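Local coordinates for 3-guanidinopropionase (Pseudomonas aeruginosa, PDB 3NIQ), which catalyses the hydrolysis of 3-guanidinopropanoate to beta-alanine and urea, using two manganese ions in each subunit of a homohexamer, at residues A[142-147]-A[176-181]; A[182-187]-A[205-210]; A[232-237]-A[274-279]. One frame throughout, in Å; residues are numbered along the deposited sequence.

Interaction 1 (A[142-147]-A[176-181])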
# COMPACT_ATOMS: atom_id res chain seq x y z
N LEU A 142 11.37 28.13 29.48
CA LEU A 142 10.01 27.75 29.09
C LEU A 142 9.52 26.66 30.03
O LEU A 142 10.34 25.89 30.55
CB LEU A 142 10.00 27.18 27.65
CG LEU A 142 10.39 28.09 26.49
CD1 LEU A 142 10.62 27.30 25.20
CD2 LEU A 142 9.35 29.17 26.26
N GLY A 143 8.22 26.62 30.26
CA GLY A 143 7.57 25.41 30.76
C GLY A 143 7.12 24.57 29.54
O GLY A 143 7.13 25.07 28.40
N MET A 144 6.72 23.32 29.76
CA MET A 144 6.24 22.52 28.61
C MET A 144 5.24 21.43 29.00
O MET A 144 5.36 20.82 30.05
CB MET A 144 7.42 21.91 27.85
CG MET A 144 7.04 20.96 26.71
SD MET A 144 8.49 20.33 25.83
CE MET A 144 9.20 19.23 27.04
N VAL A 145 4.22 21.25 28.16
CA VAL A 145 3.39 20.05 28.15
C VAL A 145 3.85 19.26 26.93
O VAL A 145 3.73 19.73 25.80
CB VAL A 145 1.89 20.37 27.99
CG1 VAL A 145 1.06 19.05 28.01
CG2 VAL A 145 1.38 21.32 29.10
N HIS A 146 4.37 18.06 27.16
CA HIS A 146 5.03 17.26 26.14
C HIS A 146 4.30 15.91 26.03
O HIS A 146 4.28 15.13 26.98
CB HIS A 146 6.49 17.09 26.57
CG HIS A 146 7.29 16.13 25.74
ND1 HIS A 146 8.30 15.36 26.27
CD2 HIS A 146 7.23 15.83 24.42
CE1 HIS A 146 8.82 14.61 25.31
NE2 HIS A 146 8.19 14.88 24.18
N PHE A 147 3.69 15.65 24.88
CA PHE A 147 2.97 14.39 24.61
C PHE A 147 3.90 13.47 23.83
O PHE A 147 4.34 13.84 22.73
CB PHE A 147 1.74 14.68 23.74
CG PHE A 147 0.72 15.55 24.38
CD1 PHE A 147 -0.33 15.01 25.09
CD2 PHE A 147 0.80 16.94 24.27
CE1 PHE A 147 -1.30 15.83 25.69
CE2 PHE A 147 -0.14 17.76 24.86
CZ PHE A 147 -1.20 17.21 25.58
N GLY A 176 19.51 25.48 30.18
CA GLY A 176 18.71 26.48 30.92
C GLY A 176 17.52 27.03 30.14
O GLY A 176 16.97 28.09 30.49
N LEU A 177 17.08 26.32 29.10
CA LEU A 177 16.01 26.81 28.22
C LEU A 177 14.65 26.31 28.64
O LEU A 177 13.63 26.93 28.35
CB LEU A 177 16.27 26.37 26.77
CG LEU A 177 17.67 26.65 26.22
CD1 LEU A 177 17.92 25.78 24.99
CD2 LEU A 177 17.83 28.16 25.89
N LEU A 178 14.65 25.14 29.27
CA LEU A 178 13.45 24.49 29.71
C LEU A 178 13.52 24.32 31.22
O LEU A 178 14.49 23.77 31.75
CB LEU A 178 13.33 23.11 29.05
CG LEU A 178 12.20 22.17 29.51
CD1 LEU A 178 10.84 22.78 29.26
CD2 LEU A 178 12.32 20.77 28.86
N ASP A 179 12.48 24.80 31.90
CA ASP A 179 12.37 24.68 33.35
C ASP A 179 11.78 23.29 33.70
O ASP A 179 10.61 23.04 33.50
CB ASP A 179 11.51 25.84 33.90
CG ASP A 179 11.26 25.73 35.41
OD1 ASP A 179 11.76 24.80 36.06
OD2 ASP A 179 10.51 26.58 35.94
N PRO A 180 12.61 22.39 34.25
CA PRO A 180 12.12 21.03 34.49
C PRO A 180 10.95 20.91 35.49
O PRO A 180 10.14 19.99 35.36
CB PRO A 180 13.38 20.28 34.98
CG PRO A 180 14.25 21.32 35.52
CD PRO A 180 14.00 22.57 34.70
N LEU A 181 10.83 21.83 36.45
CA LEU A 181 9.67 21.79 37.38
C LEU A 181 8.38 22.20 36.72
O LEU A 181 7.31 21.93 37.26
CB LEU A 181 9.89 22.68 38.62
CG LEU A 181 10.25 21.94 39.91
CD1 LEU A 181 11.67 21.39 39.80
CD2 LEU A 181 10.12 22.88 41.10
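Leu-142 is paired by a very short strand around 178-179, with a single parallel bridge, and both polar atoms of the Leu-142 backbone are used. Leu-142 N gives its hydrogen to Leu-177 O (2.8 Å, 163° at the hydrogen), and Leu-142 O takes the hydrogen of Asp-179 N, also at 2.8 Å and nearly straight at 173°. Beside this accepting carbonyl oxygen lie Leu-178 CA, at 3.5 Å in a CH...O contact, and the methyl Leu-178 CD1, at 3.4 Å. In Leu-178, CG anti to the backbone N (chi1 172°) takes the branch toward Met-144, and the turn at chi2 sets CD1 against Met-144 CB, 3.8 Å away. The two side chains cross at about a right angle, and the thioether chain, bent at its last torsion, returns so that Met-144 CE meets Leu-178 CD2 at 3.9 Å. Just beyond the bridge, Asp-179 OD1 accepts from Leu-181 N (3.1 Å), an Asx turn where the chain turns a corner. Phe-169 of helix 168-174 touches both Met-144 and Leu-178, while Phe-133 of helix 129-136 packs on Leu-142 and Met-144; strand 142-147 itself runs between strands 235-240 and 183-188.

Interaction 2 (A[182-187]-A[205-210])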
# COMPACT_ATOMS: atom_id res chain seq x y z
N ARG A 182 8.46 22.91 35.60
CA ARG A 182 7.26 23.21 34.86
C ARG A 182 7.17 22.36 33.58
O ARG A 182 6.64 22.79 32.57
CB ARG A 182 7.17 24.72 34.56
CG ARG A 182 7.05 25.55 35.85
CD ARG A 182 6.50 26.96 35.61
NE ARG A 182 7.22 27.65 34.55
CZ ARG A 182 6.73 27.84 33.32
NH1 ARG A 182 5.52 27.38 32.95
NH2 ARG A 182 7.48 28.48 32.46
N THR A 183 7.71 21.15 33.64
CA THR A 183 7.65 20.21 32.52
C THR A 183 6.85 18.99 32.91
O THR A 183 7.08 18.37 33.95
CB THR A 183 9.06 19.83 32.05
OG1 THR A 183 9.76 21.03 31.69
CG2 THR A 183 9.01 18.88 30.85
N VAL A 184 5.89 18.64 32.07
CA VAL A 184 5.10 17.44 32.29
C VAL A 184 5.04 16.66 30.97
O VAL A 184 4.78 17.24 29.90
CB VAL A 184 3.71 17.75 32.91
CG1 VAL A 184 2.92 18.73 32.04
CG2 VAL A 184 2.90 16.42 33.16
N GLN A 185 5.32 15.36 31.07
CA GLN A 185 5.38 14.47 29.90
C GLN A 185 4.29 13.43 30.03
O GLN A 185 4.14 12.83 31.08
CB GLN A 185 6.76 13.81 29.79
CG GLN A 185 7.91 14.82 29.78
CD GLN A 185 9.26 14.13 29.71
OE1 GLN A 185 9.57 13.28 30.54
NE2 GLN A 185 10.04 14.47 28.70
N ILE A 186 3.50 13.26 28.96
CA ILE A 186 2.32 12.42 28.99
C ILE A 186 2.33 11.36 27.89
O ILE A 186 2.49 11.69 26.71
CB ILE A 186 1.03 13.27 28.80
CG1 ILE A 186 0.97 14.42 29.82
CG2 ILE A 186 -0.19 12.37 28.91
CD1 ILE A 186 -0.14 15.42 29.59
N GLY A 187 2.15 10.09 28.28
CA GLY A 187 2.01 9.01 27.31
C GLY A 187 3.19 8.04 27.26
O GLY A 187 3.15 7.09 26.48
N GLY A 205 13.17 16.73 38.49
CA GLY A 205 11.83 17.05 39.01
C GLY A 205 10.76 17.11 37.93
O GLY A 205 9.72 17.74 38.11
N ILE A 206 11.02 16.49 36.78
CA ILE A 206 10.03 16.48 35.70
C ILE A 206 8.84 15.63 36.12
O ILE A 206 8.99 14.54 36.69
CB ILE A 206 10.62 15.93 34.39
CG1 ILE A 206 11.77 16.82 33.90
CG2 ILE A 206 9.54 15.80 33.28
CD1 ILE A 206 12.65 16.13 32.84
N ARG A 207 7.63 16.12 35.87
CA ARG A 207 6.47 15.27 36.09
C ARG A 207 6.28 14.34 34.88
O ARG A 207 6.11 14.81 33.74
CB ARG A 207 5.21 16.09 36.32
CG ARG A 207 3.93 15.24 36.52
CD ARG A 207 3.95 14.51 37.89
NE ARG A 207 2.61 13.99 38.22
CZ ARG A 207 2.22 12.75 38.01
NH1 ARG A 207 3.06 11.85 37.49
NH2 ARG A 207 0.98 12.39 38.31
N VAL A 208 6.33 13.04 35.13
CA VAL A 208 6.21 12.05 34.05
C VAL A 208 4.95 11.24 34.23
O VAL A 208 4.82 10.49 35.20
CB VAL A 208 7.42 11.09 33.98
CG1 VAL A 208 7.20 10.07 32.88
CG2 VAL A 208 8.70 11.87 33.70
N ILE A 209 4.01 11.41 33.30
CA ILE A 209 2.78 10.63 33.36
C ILE A 209 2.87 9.55 32.30
O ILE A 209 2.50 9.75 31.14
CB ILE A 209 1.54 11.52 33.20
CG1 ILE A 209 1.53 12.57 34.33
CG2 ILE A 209 0.26 10.67 33.22
CD1 ILE A 209 0.45 13.64 34.20
N HIS A 210 3.40 8.40 32.72
CA HIS A 210 3.44 7.20 31.87
C HIS A 210 2.05 6.82 31.37
O HIS A 210 1.05 7.14 32.01
CB HIS A 210 4.04 6.02 32.64
CG HIS A 210 5.53 6.14 32.84
ND1 HIS A 210 6.08 6.84 33.88
CD2 HIS A 210 6.57 5.65 32.12
CE1 HIS A 210 7.40 6.78 33.81
NE2 HIS A 210 7.72 6.07 32.74
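The carboxamide of Gln-185 lies against two methyl groups of the neighbouring segment 205-210: its OE1 is 3.6 Å from Val-208 CG2 and 3.7 Å from Ile-206 CG2. The two segments hold the strands of a beta-alpha-beta unit connected by helix 199-204, at the edge of the parallel sheet of the arginase fold within this chain. Gln-185 OE1 is buried without a polar partner in the model, whereas NE2 at the other corner of the amide is hydrogen-bonded to His-146 ND1, anchoring the group close to the manganese ligands Asp-148 and Asp-152. The second flat group, the guanidinium of Arg-207, carries Ile-209 CG1 on one face, offset toward the rim, and forms salt bridges through NE to Glu-225 and through NH2 to Glu-213, both of helix 211-230. The strands run within 7° of parallel, 4.7 Å apart at their axes. Four backbone bonds join them in the parallel pattern: Arg-207 N to Thr-183 O, Gln-185 N to Arg-207 O, Ile-209 N to Gln-185 O and Gly-187 N to Ile-209 O. Arg-207, with CG anti to its N (chi1 178°), passes its bent chain slantwise over Val-184, CG coming to 3.7 Å from Val-184 CG2. That methyl also receives Ile-209 CD1 at 3.8 Å. On the other side of the sheet, Thr-183 and Ile-206 point the same way, and their CG2 methyls meet at 4.0 Å.

Interaction 3 (A[232-237]-A[274-279])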
# COMPACT_ATOMS: atom_id res chain seq x y z
N ALA A 232 0.82 29.22 35.58
CA ALA A 232 0.49 30.42 34.79
C ALA A 232 1.68 30.91 33.96
O ALA A 232 1.57 31.90 33.24
CB ALA A 232 -0.05 31.55 35.72
N GLY A 233 2.80 30.19 34.04
CA GLY A 233 4.04 30.60 33.34
C GLY A 233 4.04 30.37 31.84
O GLY A 233 3.12 29.74 31.29
N PRO A 234 5.05 30.92 31.15
CA PRO A 234 5.20 30.73 29.70
C PRO A 234 5.33 29.25 29.38
O PRO A 234 6.15 28.56 29.99
CB PRO A 234 6.52 31.46 29.38
CG PRO A 234 7.18 31.74 30.74
CD PRO A 234 6.07 31.84 31.70
N THR A 235 4.52 28.76 28.44
CA THR A 235 4.41 27.32 28.24
C THR A 235 4.39 26.94 26.77
O THR A 235 3.69 27.54 25.98
CB THR A 235 3.17 26.74 28.92
OG1 THR A 235 3.20 27.08 30.30
CG2 THR A 235 3.12 25.22 28.77
N TYR A 236 5.19 25.92 26.43
CA TYR A 236 5.26 25.43 25.08
C TYR A 236 4.60 24.07 25.03
O TYR A 236 4.72 23.27 25.96
CB TYR A 236 6.74 25.33 24.68
CG TYR A 236 7.03 24.98 23.24
CD1 TYR A 236 7.33 25.98 22.31
CD2 TYR A 236 7.07 23.64 22.81
CE1 TYR A 236 7.64 25.66 20.98
CE2 TYR A 236 7.38 23.31 21.48
CZ TYR A 236 7.67 24.33 20.57
OH TYR A 236 7.99 24.03 19.26
N VAL A 237 3.91 23.77 23.93
CA VAL A 237 3.33 22.43 23.77
C VAL A 237 4.03 21.70 22.65
O VAL A 237 4.06 22.16 21.51
CB VAL A 237 1.82 22.47 23.51
CG1 VAL A 237 1.26 21.04 23.43
CG2 VAL A 237 1.12 23.26 24.60
N GLY A 274 -6.47 28.68 27.67
CA GLY A 274 -6.25 29.65 28.75
C GLY A 274 -4.82 29.78 29.26
O GLY A 274 -4.45 30.80 29.84
N LEU A 275 -4.00 28.76 29.05
CA LEU A 275 -2.62 28.82 29.47
C LEU A 275 -1.86 29.88 28.68
O LEU A 275 -2.29 30.30 27.60
CB LEU A 275 -1.94 27.45 29.28
CG LEU A 275 -2.50 26.34 30.19
CD1 LEU A 275 -1.88 25.00 29.86
CD2 LEU A 275 -2.30 26.64 31.65
N ASP A 276 -0.73 30.32 29.22
CA ASP A 276 0.13 31.23 28.49
C ASP A 276 1.04 30.45 27.51
O ASP A 276 2.18 30.10 27.83
CB ASP A 276 0.93 32.13 29.43
CG ASP A 276 1.84 33.09 28.67
OD1 ASP A 276 1.46 33.49 27.56
OD2 ASP A 276 2.93 33.43 29.17
N LEU A 277 0.50 30.19 26.33
CA LEU A 277 1.16 29.33 25.33
C LEU A 277 1.99 30.19 24.41
O LEU A 277 1.46 31.08 23.76
CB LEU A 277 0.12 28.53 24.53
CG LEU A 277 -0.69 27.44 25.24
CD1 LEU A 277 -1.57 26.64 24.27
CD2 LEU A 277 0.21 26.48 26.00
N VAL A 278 3.29 29.91 24.36
CA VAL A 278 4.22 30.76 23.62
C VAL A 278 4.76 30.09 22.35
O VAL A 278 5.49 30.69 21.59
CB VAL A 278 5.41 31.21 24.50
CG1 VAL A 278 4.89 31.80 25.81
CG2 VAL A 278 6.36 30.05 24.77
N GLY A 279 4.35 28.85 22.13
CA GLY A 279 4.66 28.16 20.89
C GLY A 279 4.22 26.72 21.00
O GLY A 279 3.87 26.26 22.09
O HOH W 1 3.05 33.76 31.87
O HOH W 2 0.37 29.08 31.65
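Three backbone hydrogen bonds tie Thr-235 and Val-237 to the segment 274-279. Thr-235 N donates to Asp-276 O (2.8 Å), Thr-235 O accepts from Val-278 N (2.9 Å), and Val-237 N donates to Gly-279 O (3.1 Å); Leu-277 CA adds a CH...O contact to Thr-235 O. The short strand pieces splay by 56° in this parallel pairing. Two waters add polar links at the outer end. One donates to both Ala-232 O and Asp-276 OD2, and the second links Gly-233 O to Asp-276 N. Gly-233 O is thus shared between that water and Thr-235 OG1, which binds it at 2.8 Å from well above the carbonyl plane. Apolar contacts flank the backbone: the side chains of Val-237 and Leu-277 cross slantwise, CG2 of the first 3.6 Å from CD2 of the second, and Pro-234 CB touches Val-278 CG1 at 3.9 Å. Across this contact the Tyr-236 ring, its CG anti to the backbone N (chi1 -173°), meets backbone of Gly-279, whose carbonyl lies over one ring face, offset toward its rim; Phe-133 meets the ring edge-to-face and Asp-281 binds its hydroxyl. Since Gly-279 has no side chain, its backbone can lie directly on the ring. Water bridges thus join direct bonds at the loop end, while apolar and ring contacts with backbone bonds hold the pair further along.

In the fold
All three contacts reach one parallel sheet, whose strand 142-147 pairs on one side with 235-240 and on the other with 183-188. Interactions 1 and 2 are buried, and interaction 3 is partly buried, its loop end holding ordered waters. Interactions 2 and 3 each join the strands of a beta-alpha-beta unit, with three or four backbone bonds; interaction 1 is a brief two-bond pairing beside the sheet. Salt bridges to a helix mark the outermost strand of this chain's sheet in interaction 2, a ring on a glycine the inner position of interaction 3. Arg-182 connects them: its backbone O accepts from Met-144 N, while its NH2 reaches Pro-234 O.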